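Local coordinates for protein adenosine kinase (PDB 3UBO) that binds adenosine and ADP and, as a pfkB-family kinase, probably transfers a phosphate group from ATP to a hydroxyl of its substrate, at residues A[31-35]-A[36-40]; A[292-295]-A[296-300]. One frame throughout, in Å; residues are numbered along the deposited sequence.

Overall arrangement
Contact 1 and contact 2 are both short-range, each formed where a loop runs into the next regular element, and their chemistry differs with the element being entered. In contact 1 the chain turns into strand 37-39, at the margin of the mixed sheet that carries part of the adenosine pocket; a side-chain amide, a beta turn and one apolar pair do the work. In contact 2 it enters helix 296-311, and a hydroxyl cap joined by a weak salt bridge serves instead. Both mix buried with exposed residues, so neither is wholly core or surface. The centres of contact 1 and contact 2 are about 34 Å apart, on opposite sides of the chain's centre, and no element is shared.

Contact 1: A[31-35]-A[36-40]; sequences GIIKG and AMNLI. With ADN (adenosine), chain C.
The carboxamide of Asn38 is the one flat side chain here, and Ile32 and Ile33 both pack against it. Methyl CG2 of Ile32 stands over one face of the amide, 3.8 Å from Asn38 ND2. The amide N of Ile33 comes in on that same side but much nearer the plane, tilted 24° from it, and donates an almost straight hydrogen bond to Asn38 OD1 (2.9 Å, N-H...O angle 168°). Ile33 CG1 packs beside Asn38 OD1 at 3.3 Å. With CG of Asn38 placed beside its own backbone N (chi1 -53°), the amide reaches back across the turn, while ND2 is hydrogen-bonded to Met129 O; the two bonds together fix how the group is rotated. A leucine here would probably leave Ile33 N and Met129 O without their side-chain partners and let the loop drift from the strand.

Between these residues runs a type II beta turn from Ile33 to Ala36. Its closing bond, Ala36 N to Ile33 O, is weak at 3.4 Å, but the side chains of the same two residues add apolar contact, CB to CB 3.7 Å. Gly35 takes the third position with a positive phi, where a side chain would press on the preceding carbonyl. Upstream, Gly31 ends helix 24-29 in a Schellman motif, and the chain then swings toward the sheet. Met37, modelled as selenomethionine, belongs to the adenosine pocket, although the placing of its end against the base is doubtful.

Strand 37-39 borders the mixed sheet, running parallel to strand 127-132 and bonded to it through the backbones of Asn38, Met129 and Thr131. Helix 24-29 packs on Ile32 through Phe26 and Leu27, whereas Phe193 of helix 192-197 touches Ile33 and Ala36.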
ATOM      1  N   GLY A  31       7.404 -22.518   9.236  1.00 56.17           N
ATOM      2  CA  GLY A  31       8.795 -22.458   9.661  1.00 55.33           C
ATOM      3  C   GLY A  31       9.406 -21.075   9.435  1.00 57.14           C
ATOM      4  O   GLY A  31      10.572 -20.972   9.046  1.00 54.06           O
ATOM      5  N   ILE A  32       8.624 -20.017   9.654  1.00 53.66           N
ATOM      6  CA  ILE A  32       9.131 -18.662   9.581  1.00 54.31           C
ATOM      7  C   ILE A  32       9.540 -18.216  10.981  1.00 57.32           C
ATOM      8  O   ILE A  32       8.832 -18.510  11.960  1.00 54.83           O
ATOM      9  CB  ILE A  32       8.026 -17.727   9.189  1.00 54.37           C
ATOM     10  CG1 ILE A  32       7.341 -18.215   7.927  1.00 50.82           C
ATOM     11  CG2 ILE A  32       8.504 -16.285   9.173  1.00 53.57           C
ATOM     12  CD1 ILE A  32       6.509 -17.166   7.191  1.00 48.96           C
ATOM     13  N   ILE A  33      10.665 -17.497  11.100  1.00 58.09           N
ATOM     14  CA  ILE A  33      11.110 -17.030  12.451  1.00 58.77           C
ATOM     15  C   ILE A  33      10.371 -15.758  12.850  1.00 55.98           C
ATOM     16  O   ILE A  33      10.367 -14.779  12.105  1.00 56.55           O
ATOM     17  CB  ILE A  33      12.670 -16.834  12.535  1.00 58.16           C
ATOM     18  CG1 ILE A  33      13.351 -18.030  11.867  1.00 54.74           C
ATOM     19  CG2 ILE A  33      13.172 -16.558  14.015  1.00 48.87           C
ATOM     20  CD1 ILE A  33      14.791 -17.917  11.932  1.00 58.85           C
ATOM     21  N   LYS A  34       9.689 -15.780  13.982  1.00 55.30           N
ATOM     22  CA  LYS A  34       8.959 -14.579  14.352  1.00 55.58           C
ATOM     23  C   LYS A  34       9.980 -13.471  14.647  1.00 57.40           C
ATOM     24  O   LYS A  34      10.902 -13.694  15.414  1.00 57.56           O
ATOM     25  CB  LYS A  34       8.094 -14.843  15.559  1.00 53.20           C
ATOM     26  CG  LYS A  34       7.052 -13.764  15.771  1.00 56.68           C
ATOM     27  CD  LYS A  34       6.154 -13.985  16.953  1.00 52.28           C
ATOM     28  CE  LYS A  34       5.180 -12.810  17.155  1.00 55.99           C
ATOM     29  NZ  LYS A  34       4.193 -13.070  18.312  1.00 54.21           N
ATOM     30  N   GLY A  35       9.803 -12.313  14.041  1.00 56.28           N
ATOM     31  CA  GLY A  35      10.605 -11.159  14.348  1.00 54.57           C
ATOM     32  C   GLY A  35      11.781 -10.958  13.441  1.00 58.34           C
ATOM     33  O   GLY A  35      12.258  -9.860  13.273  1.00 57.74           O
ATOM     34  N   ALA A  36      12.237 -12.035  12.845  1.00 58.04           N
ATOM     35  CA  ALA A  36      13.475 -12.050  12.103  1.00 56.43           C
ATOM     36  C   ALA A  36      13.330 -11.682  10.649  1.00 59.21           C
ATOM     37  O   ALA A  36      12.245 -11.474  10.165  1.00 58.83           O
ATOM     38  CB  ALA A  36      14.075 -13.408  12.208  1.00 56.99           C
HETATM   39  N   MSE A  37      14.447 -11.627   9.951  1.00 55.15           N
HETATM   40  CA  MSE A  37      14.419 -11.535   8.524  1.00 56.98           C
HETATM   41  C   MSE A  37      14.859 -12.852   8.000  1.00 59.80           C
HETATM   42  O   MSE A  37      15.946 -13.290   8.268  1.00 59.25           O
HETATM   43  CB  MSE A  37      15.418 -10.555   7.998  1.00 57.73           C
HETATM   44  CG  MSE A  37      16.466 -11.296   7.248  1.00 64.07           C
HETATM   45 SE   MSE A  37      16.352 -11.156   5.407  1.00 75.57          SE
HETATM   46  CE  MSE A  37      18.160 -10.983   5.102  1.00 58.99           C
ATOM     47  N   ASN A  38      13.948 -13.503   7.285  1.00 59.39           N
ATOM     48  CA  ASN A  38      14.188 -14.819   6.718  1.00 55.24           C
ATOM     49  C   ASN A  38      14.572 -14.700   5.255  1.00 56.59           C
ATOM     50  O   ASN A  38      13.927 -13.989   4.484  1.00 56.40           O
ATOM     51  CB  ASN A  38      12.950 -15.703   6.869  1.00 54.36           C
ATOM     52  CG  ASN A  38      12.442 -15.757   8.297  1.00 56.19           C
ATOM     53  OD1 ASN A  38      12.555 -16.780   8.970  1.00 60.01           O
ATOM     54  ND2 ASN A  38      11.879 -14.649   8.767  1.00 56.42           N
ATOM     55  N   LEU A  39      15.633 -15.399   4.883  1.00 57.22           N
ATOM     56  CA  LEU A  39      16.159 -15.324   3.565  1.00 56.04           C
ATOM     57  C   LEU A  39      15.647 -16.477   2.786  1.00 55.65           C
ATOM     58  O   LEU A  39      15.731 -17.596   3.214  1.00 55.32           O
ATOM     59  CB  LEU A  39      17.653 -15.413   3.634  1.00 58.20           C
ATOM     60  CG  LEU A  39      18.358 -14.087   3.730  1.00 57.60           C
ATOM     61  CD1 LEU A  39      19.734 -14.377   4.111  1.00 55.72           C
ATOM     62  CD2 LEU A  39      18.309 -13.377   2.432  1.00 55.34           C
ATOM     63  N   ILE A  40      15.123 -16.183   1.622  1.00 52.93           N
ATOM     64  CA  ILE A  40      14.442 -17.168   0.820  1.00 53.61           C
ATOM     65  C   ILE A  40      14.821 -17.073  -0.667  1.00 50.82           C
ATOM     66  O   ILE A  40      15.051 -15.959  -1.212  1.00 49.04           O
ATOM     67  CB  ILE A  40      12.878 -16.971   0.947  1.00 50.86           C
ATOM     68  CG1 ILE A  40      12.416 -15.733   0.167  1.00 50.09           C
ATOM     69  CG2 ILE A  40      12.485 -16.942   2.335  1.00 48.57           C
ATOM     70  CD1 ILE A  40      10.966 -15.361   0.346  1.00 48.16           C
TER
HETATM   71  O5' ADN C 353      13.248  -3.160   9.192  1.00 62.56           O
HETATM   72  C5' ADN C 353      12.213  -2.636   8.278  1.00 59.20           C
HETATM   73  C4' ADN C 353      12.450  -2.985   6.769  1.00 57.27           C
HETATM   74  O4' ADN C 353      13.333  -4.096   6.574  1.00 60.11           O
HETATM   75  C3' ADN C 353      11.327  -3.204   5.627  1.00 55.91           C
HETATM   76  O3' ADN C 353      10.575  -2.176   5.028  1.00 58.64           O
HETATM   77  C2' ADN C 353      12.073  -4.108   4.589  1.00 56.50           C
HETATM   78  O2' ADN C 353      12.024  -3.667   3.215  1.00 55.59           O
HETATM   79  C1' ADN C 353      13.417  -4.194   5.196  1.00 59.74           C
HETATM   80  N9  ADN C 353      14.077  -5.497   4.883  1.00 61.81           N
HETATM   81  C8  ADN C 353      13.661  -6.845   5.084  1.00 62.11           C
HETATM   82  N7  ADN C 353      14.720  -7.729   4.745  1.00 59.29           N
HETATM   83  C5  ADN C 353      15.795  -6.915   4.345  1.00 62.73           C
HETATM   84  C6  ADN C 353      17.103  -7.218   3.875  1.00 61.53           C
HETATM   85  N6  ADN C 353      17.578  -8.572   3.770  1.00 60.93           N
HETATM   86  N1  ADN C 353      17.972  -6.117   3.542  1.00 61.70           N
HETATM   87  C2  ADN C 353      17.518  -4.765   3.679  1.00 60.08           C
HETATM   88  N3  ADN C 353      16.225  -4.420   4.144  1.00 58.33           N
HETATM   89  C4  ADN C 353      15.387  -5.519   4.446  1.00 60.90           C

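Contact 2: A[292-295]-A[296-300]; sequences SGRS and LEECS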
ATOM      1  N   SER A 292      22.383  18.230  11.600  1.00 62.85           N
ATOM      2  CA  SER A 292      22.204  19.654  11.748  1.00 65.85           C
ATOM      3  C   SER A 292      22.651  20.064  13.166  1.00 67.72           C
ATOM      4  O   SER A 292      21.996  20.845  13.840  1.00 65.46           O
ATOM      5  CB  SER A 292      20.779  20.064  11.401  1.00 66.52           C
ATOM      6  OG  SER A 292      19.873  19.225  12.075  1.00 69.04           O
ATOM      7  N   GLY A 293      23.786  19.494  13.588  1.00 67.21           N
ATOM      8  CA  GLY A 293      24.314  19.603  14.934  1.00 65.10           C
ATOM      9  C   GLY A 293      23.280  19.771  16.033  1.00 71.02           C
ATOM     10  O   GLY A 293      22.693  20.857  16.196  1.00 72.35           O
ATOM     11  N   ARG A 294      23.071  18.699  16.804  1.00 70.89           N
ATOM     12  CA  ARG A 294      22.113  18.679  17.903  1.00 66.86           C
ATOM     13  C   ARG A 294      22.565  17.707  19.001  1.00 67.69           C
ATOM     14  O   ARG A 294      23.385  16.842  18.785  1.00 66.50           O
ATOM     15  CB  ARG A 294      20.722  18.313  17.404  1.00 68.76           C
ATOM     16  CG  ARG A 294      20.039  19.377  16.570  1.00 69.84           C
ATOM     17  CD  ARG A 294      18.652  18.955  16.249  1.00 70.60           C
ATOM     18  NE  ARG A 294      18.272  19.445  14.943  1.00 72.06           N
ATOM     19  CZ  ARG A 294      17.276  20.308  14.710  1.00 77.48           C
ATOM     20  NH1 ARG A 294      16.518  20.776  15.727  1.00 76.30           N
ATOM     21  NH2 ARG A 294      17.024  20.685  13.437  1.00 74.13           N
ATOM     22  N   SER A 295      22.046  17.869  20.201  1.00 69.32           N
ATOM     23  CA  SER A 295      22.556  17.097  21.316  1.00 71.50           C
ATOM     24  C   SER A 295      22.292  15.658  20.988  1.00 69.31           C
ATOM     25  O   SER A 295      21.436  15.396  20.164  1.00 68.02           O
ATOM     26  CB  SER A 295      21.776  17.469  22.588  1.00 70.99           C
ATOM     27  OG  SER A 295      20.446  17.858  22.247  1.00 71.39           O
ATOM     28  N   LEU A 296      22.997  14.741  21.644  1.00 68.65           N
ATOM     29  CA  LEU A 296      22.584  13.338  21.681  1.00 69.76           C
ATOM     30  C   LEU A 296      21.174  13.244  22.260  1.00 72.53           C
ATOM     31  O   LEU A 296      20.353  12.412  21.839  1.00 72.09           O
ATOM     32  CB  LEU A 296      23.530  12.501  22.545  1.00 70.49           C
ATOM     33  CG  LEU A 296      24.968  12.438  21.997  1.00 72.16           C
ATOM     34  CD1 LEU A 296      25.768  11.254  22.576  1.00 70.23           C
ATOM     35  CD2 LEU A 296      24.927  12.406  20.478  1.00 72.10           C
ATOM     36  N   GLU A 297      20.917  14.099  23.242  1.00 71.37           N
ATOM     37  CA  GLU A 297      19.631  14.202  23.869  1.00 72.57           C
ATOM     38  C   GLU A 297      18.548  14.494  22.814  1.00 71.85           C
ATOM     39  O   GLU A 297      17.582  13.755  22.699  1.00 71.36           O
ATOM     40  CB  GLU A 297      19.686  15.320  24.929  1.00 73.63           C
ATOM     41  CG  GLU A 297      19.278  14.903  26.342  1.00 73.05           C
ATOM     42  CD  GLU A 297      17.824  15.230  26.672  1.00 75.39           C
ATOM     43  OE1 GLU A 297      17.216  16.071  25.956  1.00 76.14           O
ATOM     44  OE2 GLU A 297      17.298  14.658  27.660  1.00 72.54           O
ATOM     45  N   GLU A 298      18.706  15.564  22.047  1.00 71.17           N
ATOM     46  CA  GLU A 298      17.673  15.956  21.102  1.00 71.67           C
ATOM     47  C   GLU A 298      17.722  15.040  19.877  1.00 70.79           C
ATOM     48  O   GLU A 298      16.854  15.061  18.984  1.00 69.76           O
ATOM     49  CB  GLU A 298      17.899  17.393  20.679  1.00 74.04           C
ATOM     50  CG  GLU A 298      16.623  18.215  20.378  1.00 79.16           C
ATOM     51  CD  GLU A 298      16.997  19.588  19.767  1.00 85.99           C
ATOM     52  OE1 GLU A 298      18.137  20.089  20.088  1.00 85.85           O
ATOM     53  OE2 GLU A 298      16.187  20.147  18.953  1.00 86.92           O
ATOM     54  N   CYS A 299      18.770  14.238  19.826  1.00 71.15           N
ATOM     55  CA  CYS A 299      18.915  13.264  18.753  1.00 70.23           C
ATOM     56  C   CYS A 299      18.042  12.066  19.141  1.00 70.48           C
ATOM     57  O   CYS A 299      17.130  11.719  18.385  1.00 71.50           O
ATOM     58  CB  CYS A 299      20.398  12.883  18.451  1.00 67.41           C
ATOM     59  SG  CYS A 299      21.254  13.833  17.119  1.00 64.47           S
ATOM     60  N   SER A 300      18.274  11.449  20.306  1.00 68.85           N
ATOM     61  CA  SER A 300      17.460  10.312  20.651  1.00 66.59           C
ATOM     62  C   SER A 300      16.002  10.730  20.488  1.00 66.79           C
ATOM     63  O   SER A 300      15.155   9.930  20.129  1.00 67.89           O
ATOM     64  CB  SER A 300      17.704   9.870  22.075  1.00 66.72           C
ATOM     65  OG  SER A 300      19.015   9.463  22.263  1.00 64.19           O
TER
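Ser295 and Glu298 form the inner shell, an N-cap in which the serine hydroxyl supplies an acceptor to a first-turn N-H that has no carbonyl of an earlier turn to bond. Ser295 OG accepts from Glu298 N at 2.9 Å, with an N-H...O angle of 150°. The hydroxyl sits between its backbone N and carbonyl carbon (chi1 30°), which turns it toward the opening turn. Ser295 O also receives Cys299 N, in a weak and strongly bent bond, and Cys299 SG lies 3.4 Å from Ser295 O.

Around this cap lies a charged pair. Arg294 NH1 makes a weak salt bridge with Glu298 OE2 at 3.3 Å, meeting it at the guanidinium edge; since the guanidinium and carboxylate planes are 80° apart, one oxygen rather than both does the gripping. What positions the arginine is Ser292, whose OG lies in the guanidinium plane and takes a hydrogen bond from Arg294 NE (3.3 Å).

Ser292 OG is itself bonded to Phe288 O, tying the arginine's support back to the end of helix 278-290. Helix 296-311 sets Leu296 against Val255 and Val262 of the two-stranded sheet, while Cys299 packs on Phe286 and Tyr290 of helix 278-290.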